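Local coordinates for replication protein B (Plasmid RSF1010, PDB 3H20), which acts as a primase, a nucleotidyltransferase that makes the primers from which this plasmid replicates exclusively in leading-strand mode, at residues A[249-254]-A[258-263]; A[245-250]-A[288-293]. All blocks are in the same frame, centred on the assembly; numbering follows the deposited sequence.

Contact 1 of 2, residues A[249-254]-A[258-263]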
ATOM      1  N   LYS A 249       1.743 -36.232   3.408  1.00 34.80           N
ATOM      2  CA  LYS A 249       1.799 -34.783   3.186  1.00 35.38           C
ATOM      3  C   LYS A 249       0.752 -34.041   4.015  1.00 34.91           C
ATOM      4  O   LYS A 249       1.083 -33.086   4.715  1.00 34.37           O
ATOM      5  CB  LYS A 249       1.663 -34.449   1.700  1.00 35.56           C
ATOM      6  CG  LYS A 249       2.972 -34.547   0.929  1.00 38.13           C
ATOM      7  CD  LYS A 249       2.730 -34.886  -0.533  1.00 40.35           C
ATOM      8  CE  LYS A 249       3.935 -34.548  -1.411  1.00 42.19           C
ATOM      9  NZ  LYS A 249       5.171 -35.292  -1.024  1.00 43.50           N
ATOM     10  N   LEU A 250      -0.498 -34.502   3.944  1.00 34.54           N
ATOM     11  CA  LEU A 250      -1.590 -33.977   4.769  1.00 34.47           C
ATOM     12  C   LEU A 250      -1.317 -34.068   6.278  1.00 34.22           C
ATOM     13  O   LEU A 250      -1.564 -33.107   7.008  1.00 34.17           O
ATOM     14  CB  LEU A 250      -2.914 -34.677   4.425  1.00 34.58           C
ATOM     15  CG  LEU A 250      -3.824 -34.030   3.369  1.00 35.09           C
ATOM     16  CD1 LEU A 250      -3.138 -33.914   2.010  1.00 35.34           C
ATOM     17  CD2 LEU A 250      -5.148 -34.808   3.247  1.00 34.71           C
ATOM     18  N   ALA A 251      -0.802 -35.208   6.738  1.00 34.31           N
ATOM     19  CA  ALA A 251      -0.483 -35.394   8.166  1.00 34.38           C
ATOM     20  C   ALA A 251       0.678 -34.506   8.627  1.00 34.82           C
ATOM     21  O   ALA A 251       0.656 -33.980   9.741  1.00 35.04           O
ATOM     22  CB  ALA A 251      -0.183 -36.850   8.470  1.00 34.65           C
ATOM     23  N   SER A 252       1.682 -34.342   7.765  1.00 34.99           N
ATOM     24  CA  SER A 252       2.817 -33.458   8.044  1.00 35.45           C
ATOM     25  C   SER A 252       2.395 -31.993   8.152  1.00 36.18           C
ATOM     26  O   SER A 252       3.060 -31.196   8.826  1.00 35.77           O
ATOM     27  CB  SER A 252       3.885 -33.607   6.965  1.00 35.34           C
ATOM     28  OG  SER A 252       4.608 -34.816   7.136  1.00 35.92           O
ATOM     29  N   ARG A 253       1.299 -31.644   7.478  1.00 36.65           N
ATOM     30  CA  ARG A 253       0.772 -30.277   7.487  1.00 38.06           C
ATOM     31  C   ARG A 253      -0.318 -30.085   8.554  1.00 37.81           C
ATOM     32  O   ARG A 253      -0.958 -29.033   8.622  1.00 37.69           O
ATOM     33  CB  ARG A 253       0.297 -29.873   6.082  1.00 38.03           C
ATOM     34  CG  ARG A 253       1.456 -29.723   5.091  1.00 39.79           C
ATOM     35  CD  ARG A 253       1.030 -29.785   3.619  1.00 40.49           C
ATOM     36  NE  ARG A 253       2.178 -30.109   2.762  1.00 45.59           N
ATOM     37  CZ  ARG A 253       2.132 -30.320   1.444  1.00 46.52           C
ATOM     38  NH1 ARG A 253       0.985 -30.242   0.776  1.00 46.44           N
ATOM     39  NH2 ARG A 253       3.250 -30.608   0.786  1.00 46.96           N
ATOM     40  N   GLY A 254      -0.507 -31.107   9.393  1.00 37.83           N
ATOM     41  CA  GLY A 254      -1.351 -31.001  10.585  1.00 38.17           C
ATOM     42  C   GLY A 254      -2.761 -31.558  10.492  1.00 38.40           C
ATOM     43  O   GLY A 254      -3.542 -31.435  11.443  1.00 38.53           O
ATOM     44  N   GLU A 258      -8.685 -38.436  11.263  1.00 40.00           N
ATOM     45  CA  GLU A 258     -10.088 -38.455  10.833  1.00 39.94           C
ATOM     46  C   GLU A 258     -10.303 -37.669   9.532  1.00 39.74           C
ATOM     47  O   GLU A 258     -11.012 -38.136   8.636  1.00 39.49           O
ATOM     48  CB  GLU A 258     -11.010 -37.923  11.941  1.00 39.91           C
ATOM     49  CG  GLU A 258     -12.508 -38.066  11.638  1.00 40.42           C
ATOM     50  CD  GLU A 258     -13.412 -37.403  12.670  1.00 40.52           C
ATOM     51  OE1 GLU A 258     -12.926 -36.564  13.461  1.00 41.80           O
ATOM     52  OE2 GLU A 258     -14.620 -37.718  12.684  1.00 40.62           O
ATOM     53  N   GLU A 259      -9.699 -36.482   9.447  1.00 39.51           N
ATOM     54  CA  GLU A 259      -9.719 -35.660   8.228  1.00 39.26           C
ATOM     55  C   GLU A 259      -9.195 -36.432   7.009  1.00 38.90           C
ATOM     56  O   GLU A 259      -9.810 -36.413   5.942  1.00 39.11           O
ATOM     57  CB  GLU A 259      -8.897 -34.378   8.423  1.00 39.21           C
ATOM     58  CG  GLU A 259      -9.641 -33.235   9.114  1.00 39.76           C
ATOM     59  CD  GLU A 259      -8.785 -31.983   9.286  1.00 39.74           C
ATOM     60  OE1 GLU A 259      -7.694 -32.072   9.889  1.00 39.53           O
ATOM     61  OE2 GLU A 259      -9.213 -30.903   8.828  1.00 40.67           O
ATOM     62  N   ILE A 260      -8.066 -37.116   7.184  1.00 38.37           N
ATOM     63  CA  ILE A 260      -7.430 -37.885   6.113  1.00 37.83           C
ATOM     64  C   ILE A 260      -8.252 -39.119   5.734  1.00 37.74           C
ATOM     65  O   ILE A 260      -8.440 -39.410   4.547  1.00 37.60           O
ATOM     66  CB  ILE A 260      -5.980 -38.285   6.493  1.00 38.01           C
ATOM     67  CG1 ILE A 260      -5.104 -37.034   6.621  1.00 37.68           C
ATOM     68  CG2 ILE A 260      -5.387 -39.263   5.469  1.00 37.71           C
ATOM     69  CD1 ILE A 260      -3.797 -37.254   7.389  1.00 37.41           C
ATOM     70  N   GLY A 261      -8.735 -39.835   6.747  1.00 37.44           N
ATOM     71  CA  GLY A 261      -9.592 -40.995   6.545  1.00 37.23           C
ATOM     72  C   GLY A 261     -10.833 -40.669   5.740  1.00 36.97           C
ATOM     73  O   GLY A 261     -11.148 -41.359   4.766  1.00 37.21           O
ATOM     74  N   LYS A 262     -11.525 -39.604   6.144  1.00 36.72           N
ATOM     75  CA  LYS A 262     -12.747 -39.140   5.479  1.00 36.25           C
ATOM     76  C   LYS A 262     -12.486 -38.707   4.031  1.00 35.96           C
ATOM     77  O   LYS A 262     -13.330 -38.911   3.153  1.00 35.76           O
ATOM     78  CB  LYS A 262     -13.390 -38.003   6.291  1.00 36.25           C
ATOM     79  CG  LYS A 262     -14.462 -37.212   5.560  1.00 36.53           C
ATOM     80  CD  LYS A 262     -15.456 -36.587   6.523  1.00 36.85           C
ATOM     81  CE  LYS A 262     -16.600 -35.943   5.765  1.00 36.97           C
ATOM     82  NZ  LYS A 262     -17.785 -35.712   6.633  1.00 37.18           N
ATOM     83  N   ALA A 263     -11.320 -38.109   3.796  1.00 35.40           N
ATOM     84  CA  ALA A 263     -10.902 -37.700   2.453  1.00 35.17           C
ATOM     85  C   ALA A 263     -10.644 -38.908   1.551  1.00 34.97           C
ATOM     86  O   ALA A 263     -11.050 -38.919   0.383  1.00 34.75           O
ATOM     87  CB  ALA A 263      -9.661 -36.812   2.528  1.00 35.11           C
TER

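Contact 2 of 2, residues A[245-250]-A[288-293]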
ATOM      1  N   ILE A 245       1.582 -41.446   0.178  1.00 32.53           N
ATOM      2  CA  ILE A 245       2.330 -40.191   0.042  1.00 32.53           C
ATOM      3  C   ILE A 245       1.441 -38.961   0.282  1.00 32.62           C
ATOM      4  O   ILE A 245       1.866 -38.002   0.934  1.00 33.10           O
ATOM      5  CB  ILE A 245       3.072 -40.091  -1.324  1.00 32.38           C
ATOM      6  CG1 ILE A 245       4.091 -41.231  -1.468  1.00 32.02           C
ATOM      7  CG2 ILE A 245       3.762 -38.739  -1.460  1.00 32.46           C
ATOM      8  CD1 ILE A 245       4.796 -41.296  -2.810  1.00 32.09           C
ATOM      9  N   ALA A 246       0.219 -38.983  -0.247  1.00 32.25           N
ATOM     10  CA  ALA A 246      -0.737 -37.900  -0.002  1.00 32.64           C
ATOM     11  C   ALA A 246      -1.071 -37.796   1.496  1.00 32.57           C
ATOM     12  O   ALA A 246      -1.041 -36.703   2.072  1.00 32.53           O
ATOM     13  CB  ALA A 246      -2.012 -38.093  -0.844  1.00 32.42           C
ATOM     14  N   ALA A 247      -1.348 -38.934   2.127  1.00 32.65           N
ATOM     15  CA  ALA A 247      -1.622 -38.972   3.570  1.00 33.12           C
ATOM     16  C   ALA A 247      -0.444 -38.438   4.383  1.00 33.58           C
ATOM     17  O   ALA A 247      -0.636 -37.707   5.355  1.00 33.89           O
ATOM     18  CB  ALA A 247      -1.986 -40.390   4.021  1.00 32.94           C
ATOM     19  N   GLN A 248       0.773 -38.804   3.984  1.00 34.05           N
ATOM     20  CA  GLN A 248       1.974 -38.313   4.669  1.00 34.80           C
ATOM     21  C   GLN A 248       2.083 -36.784   4.573  1.00 34.96           C
ATOM     22  O   GLN A 248       2.464 -36.124   5.546  1.00 35.05           O
ATOM     23  CB  GLN A 248       3.235 -38.985   4.119  1.00 35.14           C
ATOM     24  CG  GLN A 248       4.502 -38.556   4.852  1.00 36.70           C
ATOM     25  CD  GLN A 248       5.773 -38.826   4.085  1.00 39.62           C
ATOM     26  OE1 GLN A 248       5.740 -39.324   2.962  1.00 40.49           O
ATOM     27  NE2 GLN A 248       6.918 -38.469   4.691  1.00 39.36           N
ATOM     28  N   LYS A 249       1.743 -36.232   3.408  1.00 34.80           N
ATOM     29  CA  LYS A 249       1.799 -34.783   3.186  1.00 35.38           C
ATOM     30  C   LYS A 249       0.752 -34.041   4.015  1.00 34.91           C
ATOM     31  O   LYS A 249       1.083 -33.086   4.715  1.00 34.37           O
ATOM     32  CB  LYS A 249       1.663 -34.449   1.700  1.00 35.56           C
ATOM     33  CG  LYS A 249       2.972 -34.547   0.929  1.00 38.13           C
ATOM     34  CD  LYS A 249       2.730 -34.886  -0.533  1.00 40.35           C
ATOM     35  CE  LYS A 249       3.935 -34.548  -1.411  1.00 42.19           C
ATOM     36  NZ  LYS A 249       5.171 -35.292  -1.024  1.00 43.50           N
ATOM     37  N   LEU A 250      -0.498 -34.502   3.944  1.00 34.54           N
ATOM     38  CA  LEU A 250      -1.590 -33.977   4.769  1.00 34.47           C
ATOM     39  C   LEU A 250      -1.317 -34.068   6.278  1.00 34.22           C
ATOM     40  O   LEU A 250      -1.564 -33.107   7.008  1.00 34.17           O
ATOM     41  CB  LEU A 250      -2.914 -34.677   4.425  1.00 34.58           C
ATOM     42  CG  LEU A 250      -3.824 -34.030   3.369  1.00 35.09           C
ATOM     43  CD1 LEU A 250      -3.138 -33.914   2.010  1.00 35.34           C
ATOM     44  CD2 LEU A 250      -5.148 -34.808   3.247  1.00 34.71           C
ATOM     45  N   SER A 288      -2.181 -45.221  10.046  1.00 31.80           N
ATOM     46  CA  SER A 288      -1.291 -45.730  11.097  1.00 31.88           C
ATOM     47  C   SER A 288       0.179 -45.689  10.670  1.00 31.82           C
ATOM     48  O   SER A 288       1.028 -45.218  11.420  1.00 31.47           O
ATOM     49  CB  SER A 288      -1.680 -47.149  11.522  1.00 32.01           C
ATOM     50  OG  SER A 288      -0.920 -47.571  12.645  1.00 31.40           O
ATOM     51  N   LYS A 289       0.455 -46.166   9.459  1.00 32.01           N
ATOM     52  CA  LYS A 289       1.818 -46.220   8.927  1.00 32.57           C
ATOM     53  C   LYS A 289       2.419 -44.831   8.798  1.00 32.31           C
ATOM     54  O   LYS A 289       3.575 -44.612   9.142  1.00 31.51           O
ATOM     55  CB  LYS A 289       1.846 -46.927   7.571  1.00 32.66           C
ATOM     56  CG  LYS A 289       1.726 -48.444   7.663  1.00 34.76           C
ATOM     57  CD  LYS A 289       2.370 -49.138   6.459  1.00 38.45           C
ATOM     58  CE  LYS A 289       1.744 -48.713   5.128  1.00 40.06           C
ATOM     59  NZ  LYS A 289       2.218 -49.583   3.990  1.00 41.82           N
ATOM     60  N   VAL A 290       1.607 -43.901   8.310  1.00 32.73           N
ATOM     61  CA  VAL A 290       1.990 -42.506   8.147  1.00 33.78           C
ATOM     62  C   VAL A 290       2.340 -41.853   9.494  1.00 33.47           C
ATOM     63  O   VAL A 290       3.370 -41.184   9.612  1.00 33.84           O
ATOM     64  CB  VAL A 290       0.853 -41.749   7.403  1.00 34.00           C
ATOM     65  CG1 VAL A 290       0.859 -40.257   7.704  1.00 36.10           C
ATOM     66  CG2 VAL A 290       0.946 -42.031   5.903  1.00 34.79           C
ATOM     67  N   MET A 291       1.500 -42.076  10.508  1.00 33.58           N
ATOM     68  CA  MET A 291       1.688 -41.452  11.823  1.00 33.36           C
ATOM     69  C   MET A 291       2.922 -41.986  12.567  1.00 33.25           C
ATOM     70  O   MET A 291       3.445 -41.314  13.458  1.00 32.85           O
ATOM     71  CB  MET A 291       0.432 -41.591  12.694  1.00 34.10           C
ATOM     72  CG  MET A 291      -0.815 -40.810  12.197  1.00 33.94           C
ATOM     73  SD  MET A 291      -0.514 -39.040  11.914  1.00 35.37           S
ATOM     74  CE  MET A 291      -2.157 -38.478  11.450  1.00 35.21           C
ATOM     75  N   GLY A 292       3.387 -43.176  12.179  1.00 32.73           N
ATOM     76  CA  GLY A 292       4.590 -43.781  12.761  1.00 32.72           C
ATOM     77  C   GLY A 292       5.907 -43.270  12.180  1.00 32.77           C
ATOM     78  O   GLY A 292       6.975 -43.532  12.741  1.00 32.74           O
ATOM     79  N   LEU A 293       5.837 -42.530  11.076  1.00 32.34           N
ATOM     80  CA  LEU A 293       7.049 -42.060  10.402  1.00 32.32           C
ATOM     81  C   LEU A 293       7.692 -40.935  11.202  1.00 32.45           C
ATOM     82  O   LEU A 293       6.996 -40.005  11.623  1.00 32.01           O
ATOM     83  CB  LEU A 293       6.754 -41.562   8.985  1.00 32.18           C
ATOM     84  CG  LEU A 293       6.332 -42.583   7.930  1.00 31.50           C
ATOM     85  CD1 LEU A 293       5.872 -41.858   6.695  1.00 32.31           C
ATOM     86  CD2 LEU A 293       7.464 -43.569   7.613  1.00 32.88           C
TER

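Contact 1 of 2, residues A[249-254]-A[258-263]
The carbonyl oxygen of A251 takes two bonds at the last turn of its helix: G254 N reaches A251 O at 3.1 Å, and NH1 of R300 binds the same oxygen. The first belongs to a Schellman motif, completed by R255 N bonding back to L250 O. G254 is its C-prime residue; at phi 100° a side chain would press on the carbonyl oxygen of R253, which is why glycine suits this turn.

Across the turn the contact is apolar and centres on I260. Its CG1 lies beside the backbone N and anti to the carbonyl carbon (chi1 -65°), and its chain reaches the facing helix with CD1 leading. That methyl ends 3.8 Å from A251 CB and 3.7 Å from A251 N. Further back, I260 CG1 packs 3.9 Å from L250 CB and 4.0 Å from L250 CD2, the leucine and isoleucine sliding past each other in opposite directions. Alanine is small enough to let CD1 come down onto the helix backbone, while the two branched residues fill the interval between backbones whose nearest CA atoms, those of L250 and I260, are 7.2 Å apart.

E259 lies at the edge of this packing, its carboxylate turned to the connection: OE1 accepts a bond from S256 N and OE2 forms a salt bridge with R255.

Residues 253-256 reverse the chain, so that helix 257-267 packs against the end of helix 239-252 in the C-terminal helical domain. L250 also meets Y224 of helix 220-234, I260 touches V287 of helix 279-291, and A251 packs against V296 of helix 294-304.

Contact 2 of 2, residues A[245-250]-A[288-293]
V290 lays both of its methyls over the backbone of A247 and Q248. CG1, anti to the backbone N (chi1 155°), lies 3.8 Å from Q248 CA and equally far from A247 O, whereas CG2 rests 3.8 Å from Q248 N and 3.9 Å from A247 CB. Because A247 offers no more than a methyl, helices 239-252 and 279-291 of the C-terminal helical domain come close, Q248 CA and V290 CA being 5.4 Å apart. In place of V290, an alanine would lack both methyls and would probably leave A247 CB and the adjoining backbone poorly covered, opening a gap between the helices.

Q248 crosses L293 at about a right angle. The glutamine chain leaves with CG anti to its own N (chi1 -177°) and runs on extended, which brings its outer length past a single methyl: L293 CD1 is 4.0 Å from Q248 CD. F244, one turn before Q248 on helix 239-252, touches both V290 and L293. L293 stands at the N-cap position of helix 294-304, and the amide of Q248 gives a weak hydrogen bond to S295 of that helix.

No hydrogen bond joins the two segments, so shape and apolar packing carry the contact. Valine and alanine suit the buried side and glutamine its partly exposed margin, where the chain packs on leucine while the amide finds a polar partner.

Contacts 1 and 2 draw on successive turns of helix 239-252, with centres about 8 Å apart. Their segments overlap at K249 and L250, but the touching residues differ: L250 and A251 in contact 1, A247 and Q248 in contact 2. They meet around A251, whose CB lies 3.6 Å from V290 CG1 and 3.9 Å from M291 CE. I260 returns the link, with CD1 3.8 Å from A247 O. Together they join helices 239-252, 257-267 and 279-291. The diphosphate, bound by Y62, R145, N151 and K153, sits in the N-terminal primase domain; none of these residues belongs to either contact, so both are structural packing of the helical domain.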